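Local coordinates for esterase A (Caulobacter crescentus, PDB 5GKV), which probably hydrolyses ester bonds as a serine hydrolase of the beta-lactamase and penicillin-binding protein superfamily, at residues T14-V19 and V55-G60; G42-F47 and T269-A274. One frame throughout, in Å; residues are numbered along the deposited sequence.

Contact 1: T14-V19 and V55-G60; sequences TDITGV and VDLMGG
The edge of the antiparallel sheet in the beta-lactamase-like fold is formed here, where T17 and V19 pair with M58 and D56 of strand 52-60. T17 and M58 make one hydrogen-bonded pair: T17 N donates to M58 O at 2.9 Å, in the carbonyl plane, and M58 N returns a 2.7 Å bond to T17 O. V19 and D56 make the next. D56 N reaches V19 O in a nearly straight bond (173° at the hydrogen), whereas V19 N comes to D56 O from 38° above the carbonyl plane. Between the two pairs lies G18, at a positive phi where the chain turns a corner; its CA closes to 3.2 Å from D56 O in a CA-H...O contact. Strand 16-17 is the outermost strand on this side of the sheet, next to 52-60, and helix 25-35 covers one face of the pair. On that face I16 CG2 meets L57 CD2 at 4.0 Å, and both side chains also touch F31 of the helix. The other face carries T17, V19, D56 and M58. M58 bends at chi3 (-73°), which brings CE to within 3.7 Å of T17 OG1, while V19 CG1 packs against D56 CB. A water lies within hydrogen-bonding distance of D15 O, M58 O and T17 OG1, bridging the two segments.

Contact 2: G42-F47 and T269-A274; sequences GARFAF and TAPALA
R44 of strand 42-49 reaches over the start of helix 270-281, which packs on one face of the antiparallel sheet of the beta-lactamase-like fold. The strand and the first turn of the helix run at 27° to each other, their axes 7.2 Å apart at closest. From CB onward the arginine is extended, with CG anti to the backbone N (chi1 -168°) and every later torsion close to 180°, and this carries the guanidinium past A270 to P271. CB and CG lie against the A270 methyl, CG at 3.9 Å. CD meets P271 CD, and NE is 3.4 Å from the same ring carbon. At CZ the proline takes up one face of the guanidinium: P271 CG sits 3.3 Å above the plane, offset toward its rim, and also touches NH2. T269 CB lies oblique to the guanidinium plane, 3.6 Å from NH1. The polar atoms are satisfied from elsewhere, NE by D56 and NH1 by P72 O, which probably keeps the buried charge in place. T269 occupies the N-cap of the helix, where its OG1 accepts a weak bond from A272 N. Two residues along the strand, A46 points its methyl at the helix, fitting among A270, P271 and A274. There A46 CB lies 3.6 Å from P271 N and 3.9 Å from A274 CB.

In the fold
Strands 42-49 and 52-60 follow one another in the chain and are neighbours in the sheet, so contact 1 and contact 2 lie side by side, their centres about 10 Å apart. Contact 1 adds the outermost strand to 52-60, while contact 2 sets helix 270-281 against 42-49. The two meet at a salt bridge between D56 OD1 and R44 NE, 2.7 Å long; the same carboxylate oxygen touches P271 CG at 3.4 Å. D56 pairs by its backbone with V19, while its carboxylate binds R44 of the next strand and touches P271 at the helix start. Backbone bonding between V55 and F47 and between L57 and F45 joins the two strands directly.

Contact 1: T14-V19 and V55-G60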
loop_
_atom_site.group_PDB
_atom_site.type_symbol
_atom_site.label_atom_id
_atom_site.label_comp_id
_atom_site.label_asym_id
_atom_site.label_seq_id
_atom_site.Cartn_x
_atom_site.Cartn_y
_atom_site.Cartn_z
ATOM N N THR A 14 15.664 24.362 5.767
ATOM C CA THR A 14 14.333 23.742 5.836
ATOM C C THR A 14 13.771 23.772 7.265
ATOM O O THR A 14 14.459 23.410 8.223
ATOM C CB THR A 14 14.339 22.261 5.337
ATOM O OG1 THR A 14 14.838 22.195 3.994
ATOM C CG2 THR A 14 12.921 21.669 5.366
ATOM N N ASP A 15 12.514 24.187 7.396
ATOM C CA ASP A 15 11.836 24.227 8.686
ATOM C C ASP A 15 11.185 22.870 8.925
ATOM O O ASP A 15 10.271 22.477 8.196
ATOM C CB ASP A 15 10.798 25.345 8.712
ATOM C CG ASP A 15 11.425 26.722 8.625
ATOM O OD1 ASP A 15 12.521 26.924 9.202
ATOM O OD2 ASP A 15 10.816 27.599 7.976
ATOM N N ILE A 16 11.688 22.136 9.912
ATOM C CA ILE A 16 11.109 20.864 10.332
ATOM C C ILE A 16 10.233 21.155 11.539
ATOM O O ILE A 16 10.679 21.830 12.475
ATOM C CB ILE A 16 12.200 19.842 10.694
ATOM C CG1 ILE A 16 13.118 19.539 9.499
ATOM C CG2 ILE A 16 11.597 18.581 11.314
ATOM C CD1 ILE A 16 12.431 19.520 8.188
ATOM N N THR A 17 8.994 20.666 11.525
ATOM C CA THR A 17 8.080 20.899 12.635
ATOM C C THR A 17 7.384 19.597 13.011
ATOM O O THR A 17 7.393 18.615 12.257
ATOM C CB THR A 17 7.026 21.992 12.309
ATOM O OG1 THR A 17 6.163 21.551 11.259
ATOM C CG2 THR A 17 7.701 23.313 11.894
ATOM N N GLY A 18 6.783 19.590 14.204
ATOM C CA GLY A 18 6.058 18.418 14.665
ATOM C C GLY A 18 6.473 17.993 16.060
ATOM O O GLY A 18 6.926 18.820 16.860
ATOM N N VAL A 19 6.367 16.708 16.366
ATOM C CA VAL A 19 6.704 16.204 17.688
ATOM C C VAL A 19 7.794 15.156 17.527
ATOM O O VAL A 19 7.729 14.301 16.633
ATOM C CB VAL A 19 5.455 15.677 18.437
ATOM C CG1 VAL A 19 4.924 14.413 17.832
ATOM C CG2 VAL A 19 5.733 15.497 19.931
ATOM N N VAL A 55 6.557 9.934 17.206
ATOM C CA VAL A 55 7.268 10.872 16.344
ATOM C C VAL A 55 6.329 11.239 15.211
ATOM O O VAL A 55 5.719 10.357 14.603
ATOM C CB VAL A 55 8.565 10.271 15.773
ATOM C CG1 VAL A 55 9.270 11.284 14.829
ATOM C CG2 VAL A 55 9.494 9.797 16.892
ATOM N N ASP A 56 6.209 12.530 14.930
ATOM C CA ASP A 56 5.391 12.987 13.809
ATOM C C ASP A 56 6.037 14.274 13.305
ATOM O O ASP A 56 5.793 15.349 13.862
ATOM C CB ASP A 56 3.943 13.187 14.249
ATOM C CG ASP A 56 3.070 13.791 13.163
ATOM O OD1 ASP A 56 3.428 13.684 11.973
ATOM O OD2 ASP A 56 2.012 14.381 13.511
ATOM N N LEU A 57 6.884 14.156 12.288
ATOM C CA LEU A 57 7.663 15.280 11.782
ATOM C C LEU A 57 7.219 15.654 10.377
ATOM O O LEU A 57 6.960 14.777 9.549
ATOM C CB LEU A 57 9.153 14.953 11.758
ATOM C CG LEU A 57 9.820 14.780 13.117
ATOM C CD1 LEU A 57 11.234 14.313 12.881
ATOM C CD2 LEU A 57 9.791 16.090 13.899
ATOM N N MET A 58 7.188 16.963 10.113
ATOM C CA MET A 58 6.772 17.545 8.842
ATOM C C MET A 58 7.879 18.441 8.309
ATOM O O MET A 58 8.544 19.130 9.082
ATOM C CB MET A 58 5.497 18.378 9.021
ATOM C CG MET A 58 4.240 17.546 9.319
ATOM S SD MET A 58 2.932 18.592 9.995
ATOM C CE MET A 58 3.605 18.880 11.646
ATOM N N GLY A 59 8.067 18.462 6.987
ATOM C CA GLY A 59 9.024 19.390 6.413
ATOM C C GLY A 59 8.654 19.758 4.994
ATOM O O GLY A 59 7.926 19.025 4.313
ATOM N N GLY A 60 9.140 20.932 4.564
ATOM C CA GLY A 60 9.004 21.297 3.158
ATOM C C GLY A 60 7.587 21.693 2.754
ATOM O O GLY A 60 6.821 22.272 3.538
HETATM O O HOH W 1 7.491 22.153 8.774
#

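Contact 2: G42-F47 and T269-A274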
loop_
_atom_site.group_PDB
_atom_site.type_symbol
_atom_site.label_atom_id
_atom_site.label_comp_id
_atom_site.label_asym_id
_atom_site.label_seq_id
_atom_site.Cartn_x
_atom_site.Cartn_y
_atom_site.Cartn_z
ATOM N N GLY A 42 8.008 17.921 -0.099
ATOM C CA GLY A 42 7.490 17.883 1.255
ATOM C C GLY A 42 7.348 16.447 1.722
ATOM O O GLY A 42 7.257 15.510 0.913
ATOM N N ALA A 43 7.333 16.274 3.047
ATOM C CA ALA A 43 7.262 14.922 3.585
ATOM C C ALA A 43 6.785 14.947 5.030
ATOM O O ALA A 43 6.923 15.948 5.745
ATOM C CB ALA A 43 8.623 14.213 3.494
ATOM N N ARG A 44 6.255 13.811 5.456
ATOM C CA ARG A 44 5.877 13.612 6.848
ATOM C C ARG A 44 6.254 12.191 7.240
ATOM O O ARG A 44 6.058 11.243 6.461
ATOM C CB ARG A 44 4.374 13.869 7.051
ATOM C CG ARG A 44 3.933 13.964 8.512
ATOM C CD ARG A 44 2.461 14.339 8.591
ATOM N NE ARG A 44 2.001 14.633 9.948
ATOM C CZ ARG A 44 0.747 15.004 10.214
ATOM N NH1 ARG A 44 -0.141 15.092 9.221
ATOM N NH2 ARG A 44 0.377 15.260 11.449
ATOM N N PHE A 45 6.835 12.046 8.429
ATOM C CA PHE A 45 7.239 10.737 8.928
ATOM C C PHE A 45 6.652 10.572 10.314
ATOM O O PHE A 45 6.835 11.439 11.173
ATOM C CB PHE A 45 8.759 10.566 9.005
ATOM C CG PHE A 45 9.187 9.224 9.567
ATOM C CD1 PHE A 45 9.076 8.068 8.801
ATOM C CD2 PHE A 45 9.717 9.122 10.854
ATOM C CE1 PHE A 45 9.466 6.819 9.315
ATOM C CE2 PHE A 45 10.118 7.884 11.375
ATOM C CZ PHE A 45 9.996 6.731 10.604
ATOM N N ALA A 46 5.983 9.450 10.533
ATOM C CA ALA A 46 5.351 9.166 11.810
ATOM C C ALA A 46 5.796 7.797 12.291
ATOM O O ALA A 46 5.888 6.854 11.498
ATOM C CB ALA A 46 3.816 9.229 11.704
ATOM N N PHE A 47 6.043 7.692 13.599
ATOM C CA PHE A 47 6.487 6.455 14.221
ATOM C C PHE A 47 5.646 6.236 15.466
ATOM O O PHE A 47 5.392 7.180 16.219
ATOM C CB PHE A 47 7.991 6.523 14.558
ATOM C CG PHE A 47 8.575 5.220 15.001
ATOM C CD1 PHE A 47 8.857 4.223 14.075
ATOM C CD2 PHE A 47 8.878 4.999 16.337
ATOM C CE1 PHE A 47 9.419 3.021 14.480
ATOM C CE2 PHE A 47 9.442 3.793 16.751
ATOM C CZ PHE A 47 9.702 2.804 15.822
ATOM N N THR A 269 -2.453 10.877 5.514
ATOM C CA THR A 269 -1.290 11.444 6.184
ATOM C C THR A 269 -0.457 10.318 6.784
ATOM O O THR A 269 -0.934 9.190 6.978
ATOM C CB THR A 269 -1.687 12.403 7.306
ATOM O OG1 THR A 269 -2.316 11.649 8.352
ATOM C CG2 THR A 269 -2.618 13.507 6.800
ATOM N N ALA A 270 0.802 10.633 7.080
ATOM C CA ALA A 270 1.682 9.623 7.668
ATOM C C ALA A 270 1.171 9.125 9.018
ATOM O O ALA A 270 1.125 7.895 9.223
ATOM C CB ALA A 270 3.103 10.183 7.751
ATOM N N PRO A 271 0.735 9.981 9.954
ATOM C CA PRO A 271 0.213 9.435 11.223
ATOM C C PRO A 271 -1.006 8.543 11.056
ATOM O O PRO A 271 -1.188 7.597 11.835
ATOM C CB PRO A 271 -0.125 10.693 12.039
ATOM C CG PRO A 271 0.658 11.786 11.424
ATOM C CD PRO A 271 0.749 11.459 9.970
ATOM N N ALA A 272 -1.886 8.846 10.102
ATOM C CA ALA A 272 -3.037 7.974 9.887
ATOM C C ALA A 272 -2.584 6.549 9.584
ATOM O O ALA A 272 -3.105 5.583 10.168
ATOM C CB ALA A 272 -3.916 8.522 8.762
ATOM N N LEU A 273 -1.576 6.397 8.712
ATOM C CA LEU A 273 -1.078 5.061 8.389
ATOM C C LEU A 273 -0.339 4.443 9.567
ATOM O O LEU A 273 -0.459 3.234 9.822
ATOM C CB LEU A 273 -0.168 5.111 7.154
ATOM C CG LEU A 273 -0.901 5.473 5.854
ATOM C CD1 LEU A 273 0.118 5.837 4.779
ATOM C CD2 LEU A 273 -1.794 4.317 5.398
ATOM N N ALA A 274 0.432 5.247 10.296
ATOM C CA ALA A 274 1.169 4.705 11.435
ATOM C C ALA A 274 0.214 4.192 12.503
ATOM O O ALA A 274 0.476 3.159 13.135
ATOM C CB ALA A 274 2.121 5.768 12.013
#